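Local coordinates for protein PnpC (Pseudomonas putida, PDB 3N9T) that catalyses, as a hydroxyquinol 1,2-dioxygenase, the iron(III)-dependent intradiol cleavage of an aromatic ring by molecular oxygen, at residues 76-81 / 200-205; 150-155 / 218-223; 191-196 / 212-217. One frame throughout, in Å; residues are numbered along the deposited sequence.

Contact 1 of 3, residues 76-81 / 200-205; sequences ILLSDT and GPVGEM. With HGX (1-heptadecanoyl-2-tridecanoyl-3-glycerol-phosphonyl choline), chain B.
V202 wedges its two methyl groups against the flank of helix 74-81, an example of how one branched residue can join two helices without a polar bond between them. Its CG2 lies 3.6 Å from L78 N and close to L78 CB, while CG1 meets T81 tip to tip, 3.6 Å from T81 OG1, and also leans on the branch of L77. One turn on, M205 runs at about a right angle to L78, its SD 3.7 Å from L78 CD1. A bend at its third torsion (chi3 84°) then brings M205 CE to 3.4 Å from T81 OG1. That hydroxyl is satisfied within its own helix: set between the backbone N and the carbonyl carbon (chi1 57°), T81 OG1 donates to L77 O at 3.0 Å, from the face opposite to that used by T81 N.

Further out, the axes of the two helical pieces pass 10.0 Å apart at 25°, with G200 as N-cap of the second and E74 accepting from V202 N. L78 turns its other methyl, CD2, to the lipid, 3.7 Å from HGX C39. S79 OG bonds to W53 of the second subunit, and M205 packs on M32 of that subunit. Together these helices line part of the hydrophobic phospholipid-binding tunnel at the dimer interface, a hallmark of catechol and hydroxyquinol 1,2-dioxygenases.

Contact 2 of 3, residues 150-155 / 218-223; sequences DVWQTA and HLHFMI. With FE (Fe (III) ion), chain D.
W152 and H220 face each other across an antiparallel strand pair in the beta-sheet that carries the iron ligands in this intradiol dioxygenase, and here packing is tightest. The backbone bond H220 N to W152 O measures 2.9 Å; the return bond, W152 N to H220 O, is weak. H220 CB sits over the centre of the indole six-membered ring, 3.2 Å from its centroid. On the same face of the indole the imidazole overlaps the pyrrole part as an offset stack, centroids 4.2 Å apart and planes within 6° of each other. A chi1 of 67° folds the indole back over its own backbone into this overlap. H218 CD2 lies over the other face of the H220 ring, so the ring lies between H218 and the indole, which limits its rotation. On the reverse of the sheet V151 lays CG1 over the face of F221, 3.5 Å from F221 CD2.

The D150-M222 end stays paired through two straight backbone bonds, and R175 pairs with the D150 carboxylate. Only past Q153 is the pairing looser: a water accepts from T154 N at 3.0 Å and lies 2.8 Å from H218 O, to which it can donate. The stack probably helps to position a metal ligand: H220 NE2 binds the ferric ion at 1.9 Å, and H218 NE2 binds it at 2.0 Å.

Contact 3 of 3, residues 191-196 / 212-217; sequences PVCYPI and HAWRPA. With FE (Fe (III) ion), chain D.
P195 and W214 lie side by side on one face of a short antiparallel pair, while Y194 and R215 leave from the other, so that two bridge pairs put the partly exposed indole on one face and the iron-binding phenol on the other. P195 CD stands over the indole, 4.3 Å from the centroid of its six-membered ring and 27° off the normal. C193 SG comes to the same ring obliquely, 3.9 Å from W214 CE3, whereas C193 O approaches the ring's edge near its plane.

On the opposite face, Y194 holds CG across from its alpha hydrogen (chi1 60°), which swings the ring toward the iron and places Y194 OH 2.2 Å from the ferric ion, with the metal in the plane of the ring. Y160, H218 and H220 complete the protein ligands. R215 bends at its second and third torsions, and D246 takes its guanidinium in a salt bridge.

The backbone fixes these directions: R215 N donates to Y194 O at 2.9 Å, and I196 N to A213 O at 2.7 Å in a nearly straight bond. I196 straddles that second bond, with CG1 3.8 Å from A213 CB and CG2 3.8 Å from R215 CG. Cutting I196 back to an alanine would probably open a gap beside the A213 methyl and take one apolar neighbour from R215 CG.

At the far end A217 CB nestles under P191 O, 3.2 Å away. Strand 194-195 thus pairs with the start of strand 214-224, whose neighbour 231-237 packs H234 and F236 against R215, while helix 74-81 meets I196 through L77 and T81.

Contact 3 is the link of the set, its centre 15 Å from that of contact 1 and 14 Å from that of contact 2; contacts 1 and 2, with centres 23 Å apart, do not touch. Toward the lipid tunnel, I196 CD1 reaches 3.4 Å from T81 CG2 and 3.6 Å from L77 CD1, joining contact 3 to the helices. Toward the iron, Y194 CD1 lies 3.4 Å from T154 CG2, and contacts 2 and 3 share the ferric ion, a water bound to it and strand 214-224. The side chain of L77, on a helix that also lines the lipid pocket, is about 9 Å from that of the iron ligand Y194.

Contact 1 of 3, residues 76-81 / 200-205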
loop_
_atom_site.group_PDB
_atom_site.type_symbol
_atom_site.label_atom_id
_atom_site.label_comp_id
_atom_site.label_asym_id
_atom_site.label_seq_id
_atom_site.Cartn_x
_atom_site.Cartn_y
_atom_site.Cartn_z
ATOM N N ILE A 76 -4.257 -8.405 4.588
ATOM C CA ILE A 76 -4.835 -8.323 5.930
ATOM C C ILE A 76 -3.738 -8.599 6.956
ATOM O O ILE A 76 -3.594 -7.879 7.943
ATOM C CB ILE A 76 -6.002 -9.290 6.092
ATOM C CG1 ILE A 76 -7.148 -8.858 5.155
ATOM C CG2 ILE A 76 -6.461 -9.371 7.596
ATOM C CD1 ILE A 76 -8.495 -9.630 5.360
ATOM N N LEU A 77 -2.943 -9.633 6.714
ATOM C CA LEU A 77 -1.837 -9.916 7.621
ATOM C C LEU A 77 -0.880 -8.746 7.723
ATOM O O LEU A 77 -0.370 -8.475 8.800
ATOM C CB LEU A 77 -1.096 -11.197 7.156
ATOM C CG LEU A 77 -0.142 -11.769 8.173
ATOM C CD1 LEU A 77 -0.886 -12.106 9.482
ATOM C CD2 LEU A 77 0.301 -13.119 7.532
ATOM N N LEU A 78 -0.612 -8.050 6.607
ATOM C CA LEU A 78 0.236 -6.827 6.657
ATOM C C LEU A 78 -0.420 -5.723 7.462
ATOM O O LEU A 78 0.250 -5.095 8.326
ATOM C CB LEU A 78 0.531 -6.329 5.208
ATOM C CG LEU A 78 1.462 -5.136 5.011
ATOM C CD1 LEU A 78 2.876 -5.411 5.638
ATOM C CD2 LEU A 78 1.556 -4.792 3.505
ATOM N N SER A 79 -1.719 -5.494 7.196
ATOM C CA SER A 79 -2.544 -4.541 8.022
ATOM C C SER A 79 -2.459 -4.900 9.501
ATOM O O SER A 79 -2.227 -4.015 10.361
ATOM C CB SER A 79 -4.051 -4.585 7.604
ATOM O OG SER A 79 -4.814 -3.706 8.439
ATOM N N ASP A 80 -2.530 -6.209 9.798
ATOM C CA ASP A 80 -2.515 -6.643 11.224
ATOM C C ASP A 80 -1.170 -6.350 11.859
ATOM O O ASP A 80 -1.131 -5.779 12.928
ATOM C CB ASP A 80 -2.765 -8.143 11.362
ATOM C CG ASP A 80 -4.178 -8.589 10.917
ATOM O OD1 ASP A 80 -5.140 -7.809 10.853
ATOM O OD2 ASP A 80 -4.326 -9.799 10.711
ATOM N N THR A 81 -0.072 -6.770 11.189
ATOM C CA THR A 81 1.289 -6.640 11.717
ATOM C C THR A 81 1.821 -5.203 11.727
ATOM O O THR A 81 2.799 -4.912 12.410
ATOM C CB THR A 81 2.314 -7.584 11.013
ATOM O OG1 THR A 81 2.314 -7.336 9.602
ATOM C CG2 THR A 81 1.926 -9.070 11.276
ATOM N N GLY A 200 5.517 -15.620 3.767
ATOM C CA GLY A 200 5.241 -14.655 2.719
ATOM C C GLY A 200 6.028 -13.380 2.961
ATOM O O GLY A 200 6.910 -13.331 3.830
ATOM N N PRO A 201 5.680 -12.317 2.222
ATOM C CA PRO A 201 6.316 -10.995 2.462
ATOM C C PRO A 201 6.201 -10.480 3.886
ATOM O O PRO A 201 7.154 -9.858 4.382
ATOM C CB PRO A 201 5.616 -10.057 1.469
ATOM C CG PRO A 201 4.954 -11.003 0.437
ATOM C CD PRO A 201 4.766 -12.340 1.045
ATOM N N VAL A 202 5.088 -10.699 4.573
ATOM C CA VAL A 202 5.010 -10.205 5.990
ATOM C C VAL A 202 6.156 -10.858 6.809
ATOM O O VAL A 202 6.849 -10.199 7.553
ATOM C CB VAL A 202 3.636 -10.520 6.588
ATOM C CG1 VAL A 202 3.608 -10.378 8.115
ATOM C CG2 VAL A 202 2.556 -9.603 5.881
ATOM N N GLY A 203 6.398 -12.151 6.582
ATOM C CA GLY A 203 7.524 -12.830 7.288
ATOM C C GLY A 203 8.850 -12.161 7.022
ATOM O O GLY A 203 9.689 -12.046 7.918
ATOM N N GLU A 204 9.035 -11.655 5.793
ATOM C CA GLU A 204 10.272 -10.944 5.440
ATOM C C GLU A 204 10.414 -9.647 6.150
ATOM O O GLU A 204 11.506 -9.312 6.639
ATOM C CB GLU A 204 10.337 -10.615 3.959
ATOM C CG GLU A 204 10.675 -11.778 3.077
ATOM C CD GLU A 204 10.510 -11.388 1.590
ATOM O OE1 GLU A 204 10.625 -10.159 1.242
ATOM O OE2 GLU A 204 10.224 -12.302 0.797
ATOM N N MET A 205 9.325 -8.871 6.176
ATOM C CA MET A 205 9.316 -7.640 6.919
ATOM C C MET A 205 9.602 -7.875 8.432
ATOM O O MET A 205 10.412 -7.162 9.032
ATOM C CB MET A 205 7.940 -6.949 6.735
ATOM C CG MET A 205 7.788 -5.617 7.587
ATOM S SD MET A 205 6.044 -5.118 7.531
ATOM C CE MET A 205 5.450 -6.208 8.896
HETATM O O11 HGX B . 15.810 -1.340 3.396
HETATM C C11 HGX B . 15.128 -1.801 2.533
HETATM C C12 HGX B . 14.241 -0.879 1.763
HETATM C C13 HGX B . 12.884 -0.799 2.417
HETATM C C14 HGX B . 12.045 -0.038 1.427
HETATM C C15 HGX B . 10.678 0.177 1.945
HETATM C C16 HGX B . 9.988 1.155 1.048
HETATM C C17 HGX B . 8.507 1.091 1.324
HETATM C C18 HGX B . 7.892 2.358 0.766
HETATM C C19 HGX B . 6.528 2.082 0.173
HETATM C C20 HGX B . 6.368 3.036 -1.013
HETATM C C21 HGX B . 6.905 2.450 -2.322
HETATM C C22 HGX B . 6.000 2.614 -3.547
HETATM C C23 HGX B . 4.621 3.220 -3.267
HETATM O O3 HGX B . 15.201 -3.215 2.274
HETATM C C3 HGX B . 15.915 -4.095 3.139
HETATM C C2 HGX B . 15.002 -5.025 3.926
HETATM C C1 HGX B . 15.883 -6.071 4.549
HETATM O O3P HGX B . 16.586 -5.420 5.596
HETATM O O2 HGX B . 14.074 -5.737 3.112
HETATM C C31 HGX B . 12.664 -5.574 3.489
HETATM O O31 HGX B . 12.021 -6.519 3.877
HETATM C C32 HGX B . 11.864 -4.338 3.378
HETATM C C33 HGX B . 10.445 -4.804 3.723
HETATM C C34 HGX B . 9.474 -3.879 3.038
HETATM C C35 HGX B . 8.364 -3.390 3.934
HETATM C C36 HGX B . 7.444 -2.588 3.084
HETATM C C37 HGX B . 6.092 -2.595 3.771
HETATM C C38 HGX B . 5.272 -1.582 3.026
HETATM C C39 HGX B . 3.793 -1.873 3.183
HETATM C C40 HGX B . 2.998 -0.642 3.588
HETATM C C42 HGX B . 2.472 0.167 2.401
HETATM C C43 HGX B . 0.935 0.210 2.305
HETATM C C44 HGX B . 0.203 0.043 3.640
HETATM C C45 HGX B . -0.779 -1.121 3.543
HETATM C C46 HGX B . -1.062 -1.827 4.883
HETATM C C47 HGX B . -2.562 -1.865 5.150
HETATM C C48 HGX B . -3.085 -3.015 4.315
HETATM O O1 HGX B . 18.342 -7.183 5.307
HETATM P P1 HGX B . 18.153 -5.724 5.736
HETATM O O4 HGX B . 18.856 -4.608 4.985
HETATM O O5 HGX B . 18.415 -5.599 7.344
HETATM C C4 HGX B . 19.718 -5.887 7.898
HETATM C C5 HGX B . 19.708 -7.113 8.826
HETATM N N1 HGX B . 20.073 -8.435 8.235
HETATM C C6 HGX B . 20.729 -9.241 9.287
HETATM C C7 HGX B . 20.991 -8.357 7.071
HETATM C C8 HGX B . 18.835 -9.140 7.846
#

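Contact 2 of 3, residues 150-155 / 218-223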
loop_
_atom_site.group_PDB
_atom_site.type_symbol
_atom_site.label_atom_id
_atom_site.label_comp_id
_atom_site.label_asym_id
_atom_site.label_seq_id
_atom_site.Cartn_x
_atom_site.Cartn_y
_atom_site.Cartn_z
ATOM N N ASP A 150 -20.163 -16.904 21.443
ATOM C CA ASP A 150 -19.504 -17.788 20.453
ATOM C C ASP A 150 -18.052 -17.737 20.782
ATOM O O ASP A 150 -17.472 -16.628 20.815
ATOM C CB ASP A 150 -19.670 -17.235 19.022
ATOM C CG ASP A 150 -21.108 -17.424 18.482
ATOM O OD1 ASP A 150 -21.623 -18.545 18.572
ATOM O OD2 ASP A 150 -21.698 -16.434 18.013
ATOM N N VAL A 151 -17.437 -18.899 20.997
ATOM C CA VAL A 151 -16.016 -18.902 21.428
ATOM C C VAL A 151 -15.231 -19.827 20.537
ATOM O O VAL A 151 -15.763 -20.818 20.063
ATOM C CB VAL A 151 -15.835 -19.331 22.909
ATOM C CG1 VAL A 151 -16.628 -18.384 23.762
ATOM C CG2 VAL A 151 -16.363 -20.792 23.156
ATOM N N TRP A 152 -13.947 -19.513 20.343
ATOM C CA TRP A 152 -13.069 -20.378 19.555
ATOM C C TRP A 152 -11.593 -20.119 20.000
ATOM O O TRP A 152 -11.225 -19.017 20.495
ATOM C CB TRP A 152 -13.343 -20.198 18.032
ATOM C CG TRP A 152 -12.996 -18.852 17.394
ATOM C CD1 TRP A 152 -11.874 -18.547 16.611
ATOM C CD2 TRP A 152 -13.763 -17.611 17.497
ATOM N NE1 TRP A 152 -11.950 -17.190 16.202
ATOM C CE2 TRP A 152 -13.087 -16.619 16.723
ATOM C CE3 TRP A 152 -14.978 -17.266 18.143
ATOM C CZ2 TRP A 152 -13.539 -15.268 16.645
ATOM C CZ3 TRP A 152 -15.441 -15.955 18.056
ATOM C CH2 TRP A 152 -14.696 -14.953 17.320
ATOM N N GLN A 153 -10.766 -21.139 19.861
ATOM C CA GLN A 153 -9.367 -21.068 20.263
ATOM C C GLN A 153 -8.574 -22.120 19.477
ATOM O O GLN A 153 -9.160 -23.079 18.929
ATOM C CB GLN A 153 -9.229 -21.369 21.753
ATOM C CG GLN A 153 -9.615 -22.731 22.206
ATOM C CD GLN A 153 -9.264 -22.969 23.696
ATOM O OE1 GLN A 153 -10.066 -22.662 24.555
ATOM N NE2 GLN A 153 -8.052 -23.468 23.988
ATOM N N THR A 154 -7.248 -21.953 19.423
ATOM C CA THR A 154 -6.398 -22.946 18.733
ATOM C C THR A 154 -6.262 -24.181 19.561
ATOM O O THR A 154 -6.488 -24.155 20.776
ATOM C CB THR A 154 -4.955 -22.477 18.534
ATOM O OG1 THR A 154 -4.473 -21.965 19.778
ATOM C CG2 THR A 154 -4.850 -21.447 17.475
ATOM N N ALA A 155 -5.897 -25.287 18.898
ATOM C CA ALA A 155 -5.517 -26.496 19.633
ATOM C C ALA A 155 -4.062 -26.324 20.134
ATOM O O ALA A 155 -3.442 -25.279 19.857
ATOM C CB ALA A 155 -5.632 -27.694 18.706
ATOM N N HIS A 218 -4.753 -17.015 23.681
ATOM C CA HIS A 218 -6.030 -16.331 23.870
ATOM C C HIS A 218 -7.218 -17.176 23.564
ATOM O O HIS A 218 -7.117 -18.130 22.789
ATOM C CB HIS A 218 -6.135 -15.075 23.002
ATOM C CG HIS A 218 -5.889 -15.319 21.533
ATOM N ND1 HIS A 218 -4.626 -15.368 20.994
ATOM C CD2 HIS A 218 -6.748 -15.497 20.495
ATOM C CE1 HIS A 218 -4.721 -15.592 19.683
ATOM N NE2 HIS A 218 -5.997 -15.683 19.356
ATOM N N LEU A 219 -8.374 -16.694 24.051
ATOM C CA LEU A 219 -9.653 -17.298 23.711
ATOM C C LEU A 219 -10.474 -16.183 23.030
ATOM O O LEU A 219 -10.517 -15.064 23.557
ATOM C CB LEU A 219 -10.324 -17.817 25.006
ATOM C CG LEU A 219 -11.714 -18.500 24.938
ATOM C CD1 LEU A 219 -11.763 -19.709 23.916
ATOM C CD2 LEU A 219 -12.112 -18.974 26.342
ATOM N N HIS A 220 -11.094 -16.490 21.878
ATOM C CA HIS A 220 -11.877 -15.494 21.107
ATOM C C HIS A 220 -13.284 -15.532 21.607
ATOM O O HIS A 220 -13.777 -16.599 21.896
ATOM C CB HIS A 220 -11.918 -15.828 19.619
ATOM C CG HIS A 220 -10.594 -15.671 18.901
ATOM N ND1 HIS A 220 -10.165 -14.459 18.398
ATOM C CD2 HIS A 220 -9.613 -16.572 18.604
ATOM C CE1 HIS A 220 -8.979 -14.616 17.818
ATOM N NE2 HIS A 220 -8.614 -15.887 17.934
ATOM N N PHE A 221 -13.895 -14.365 21.833
ATOM C CA PHE A 221 -15.349 -14.279 22.158
ATOM C C PHE A 221 -16.097 -13.339 21.192
ATOM O O PHE A 221 -15.614 -12.197 20.921
ATOM C CB PHE A 221 -15.573 -13.690 23.540
ATOM C CG PHE A 221 -15.247 -14.621 24.668
ATOM C CD1 PHE A 221 -13.898 -14.849 25.019
ATOM C CD2 PHE A 221 -16.269 -15.295 25.360
ATOM C CE1 PHE A 221 -13.581 -15.712 26.059
ATOM C CE2 PHE A 221 -15.951 -16.160 26.451
ATOM C CZ PHE A 221 -14.599 -16.392 26.765
ATOM N N MET A 222 -17.282 -13.784 20.734
ATOM C CA MET A 222 -18.275 -12.887 20.181
ATOM C C MET A 222 -19.551 -13.066 20.992
ATOM O O MET A 222 -20.100 -14.160 21.044
ATOM C CB MET A 222 -18.545 -13.225 18.700
ATOM C CG MET A 222 -19.705 -12.284 18.067
ATOM S SD MET A 222 -19.889 -12.695 16.361
ATOM C CE MET A 222 -19.326 -11.283 15.573
ATOM N N ILE A 223 -20.012 -12.004 21.634
ATOM C CA ILE A 223 -21.149 -12.079 22.544
ATOM C C ILE A 223 -22.269 -11.203 21.995
ATOM O O ILE A 223 -22.021 -10.060 21.619
ATOM C CB ILE A 223 -20.732 -11.575 23.945
ATOM C CG1 ILE A 223 -19.464 -12.336 24.375
ATOM C CG2 ILE A 223 -21.857 -11.758 25.000
ATOM C CD1 ILE A 223 -18.986 -12.067 25.716
HETATM FE FE FE D . -6.745 -16.268 17.627
HETATM O O HOH W 1 -22.521 -14.545 19.487
HETATM O O HOH W 2 -6.624 -19.115 20.188
HETATM O O HOH W 3 -7.116 -15.202 15.828
#

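Contact 3 of 3, residues 191-196 / 212-217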
loop_
_atom_site.group_PDB
_atom_site.type_symbol
_atom_site.label_atom_id
_atom_site.label_comp_id
_atom_site.label_asym_id
_atom_site.label_seq_id
_atom_site.Cartn_x
_atom_site.Cartn_y
_atom_site.Cartn_z
ATOM N N PRO A 191 -5.534 -22.232 26.557
ATOM C CA PRO A 191 -5.070 -21.820 25.202
ATOM C C PRO A 191 -3.526 -21.739 25.167
ATOM O O PRO A 191 -2.905 -21.413 26.193
ATOM C CB PRO A 191 -5.702 -20.453 25.018
ATOM C CG PRO A 191 -6.894 -20.455 25.956
ATOM C CD PRO A 191 -6.406 -21.243 27.179
ATOM N N VAL A 192 -2.929 -22.036 24.025
ATOM C CA VAL A 192 -1.471 -21.888 23.834
ATOM C C VAL A 192 -1.138 -20.804 22.769
ATOM O O VAL A 192 -1.928 -20.533 21.848
ATOM C CB VAL A 192 -0.787 -23.258 23.502
ATOM C CG1 VAL A 192 -1.280 -24.399 24.490
ATOM C CG2 VAL A 192 -1.155 -23.716 22.105
ATOM N N CYS A 193 0.019 -20.135 22.946
ATOM C CA CYS A 193 0.516 -19.145 21.953
ATOM C C CYS A 193 0.821 -19.852 20.611
ATOM O O CYS A 193 1.091 -21.071 20.578
ATOM C CB CYS A 193 1.723 -18.388 22.523
ATOM S SG CYS A 193 3.092 -19.429 23.026
ATOM N N TYR A 194 0.765 -19.129 19.506
ATOM C CA TYR A 194 1.004 -19.741 18.206
ATOM C C TYR A 194 1.524 -18.622 17.279
ATOM O O TYR A 194 1.243 -17.454 17.579
ATOM C CB TYR A 194 -0.289 -20.375 17.663
ATOM C CG TYR A 194 -1.442 -19.384 17.462
ATOM C CD1 TYR A 194 -2.409 -19.211 18.443
ATOM C CD2 TYR A 194 -1.597 -18.677 16.271
ATOM C CE1 TYR A 194 -3.491 -18.357 18.265
ATOM C CE2 TYR A 194 -2.674 -17.793 16.084
ATOM C CZ TYR A 194 -3.629 -17.621 17.087
ATOM O OH TYR A 194 -4.753 -16.765 16.960
ATOM N N PRO A 195 2.335 -18.957 16.221
ATOM C CA PRO A 195 2.888 -17.899 15.374
ATOM C C PRO A 195 1.964 -17.624 14.194
ATOM O O PRO A 195 1.210 -18.504 13.763
ATOM C CB PRO A 195 4.216 -18.519 14.856
ATOM C CG PRO A 195 3.799 -20.009 14.612
ATOM C CD PRO A 195 2.859 -20.302 15.802
ATOM N N ILE A 196 2.019 -16.407 13.682
ATOM C CA ILE A 196 1.288 -16.090 12.466
ATOM C C ILE A 196 2.093 -16.576 11.243
ATOM O O ILE A 196 3.304 -16.795 11.360
ATOM C CB ILE A 196 1.026 -14.592 12.368
ATOM C CG1 ILE A 196 2.369 -13.861 12.208
ATOM C CG2 ILE A 196 0.246 -14.040 13.612
ATOM C CD1 ILE A 196 2.146 -12.487 11.469
ATOM N N HIS A 212 9.416 -10.962 16.272
ATOM C CA HIS A 212 8.945 -12.335 16.264
ATOM C C HIS A 212 7.499 -12.414 15.640
ATOM O O HIS A 212 6.851 -11.380 15.454
ATOM C CB HIS A 212 9.010 -12.892 17.703
ATOM C CG HIS A 212 7.968 -12.334 18.628
ATOM N ND1 HIS A 212 6.620 -12.477 18.393
ATOM C CD2 HIS A 212 8.078 -11.650 19.795
ATOM C CE1 HIS A 212 5.943 -11.878 19.358
ATOM N NE2 HIS A 212 6.803 -11.389 20.232
ATOM N N ALA A 213 7.034 -13.613 15.322
ATOM C CA ALA A 213 5.727 -13.796 14.719
ATOM C C ALA A 213 4.679 -14.367 15.686
ATOM O O ALA A 213 3.679 -14.938 15.228
ATOM C CB ALA A 213 5.862 -14.685 13.433
ATOM N N TRP A 214 4.879 -14.242 17.008
ATOM C CA TRP A 214 3.965 -14.921 17.953
ATOM C C TRP A 214 2.783 -14.082 18.377
ATOM O O TRP A 214 2.911 -12.881 18.687
ATOM C CB TRP A 214 4.659 -15.436 19.221
ATOM C CG TRP A 214 5.637 -16.527 18.971
ATOM C CD1 TRP A 214 6.939 -16.376 18.618
ATOM C CD2 TRP A 214 5.397 -17.932 19.022
ATOM N NE1 TRP A 214 7.532 -17.603 18.447
ATOM C CE2 TRP A 214 6.614 -18.578 18.700
ATOM C CE3 TRP A 214 4.290 -18.722 19.366
ATOM C CZ2 TRP A 214 6.754 -19.958 18.709
ATOM C CZ3 TRP A 214 4.430 -20.090 19.355
ATOM C CH2 TRP A 214 5.635 -20.701 18.980
ATOM N N ARG A 215 1.650 -14.755 18.494
ATOM C CA ARG A 215 0.579 -14.258 19.347
ATOM C C ARG A 215 0.565 -14.866 20.750
ATOM O O ARG A 215 0.737 -16.077 20.888
ATOM C CB ARG A 215 -0.732 -14.512 18.699
ATOM C CG ARG A 215 -0.706 -13.935 17.270
ATOM C CD ARG A 215 -1.973 -13.220 16.952
ATOM N NE ARG A 215 -2.316 -12.218 17.945
ATOM C CZ ARG A 215 -3.563 -11.891 18.216
ATOM N NH1 ARG A 215 -4.541 -12.469 17.547
ATOM N NH2 ARG A 215 -3.845 -10.978 19.123
ATOM N N PRO A 216 0.347 -14.034 21.778
ATOM C CA PRO A 216 0.061 -14.635 23.092
ATOM C C PRO A 216 -1.198 -15.495 23.073
ATOM O O PRO A 216 -2.126 -15.223 22.314
ATOM C CB PRO A 216 -0.185 -13.436 24.009
ATOM C CG PRO A 216 -0.495 -12.289 23.084
ATOM C CD PRO A 216 0.097 -12.572 21.747
ATOM N N ALA A 217 -1.226 -16.501 23.954
ATOM C CA ALA A 217 -2.383 -17.397 24.106
ATOM C C ALA A 217 -3.682 -16.637 24.376
ATOM O O ALA A 217 -3.700 -15.671 25.131
ATOM C CB ALA A 217 -2.090 -18.446 25.222
HETATM FE FE FE D . -6.745 -16.268 17.627
HETATM O O HOH W 3 -7.116 -15.202 15.828
#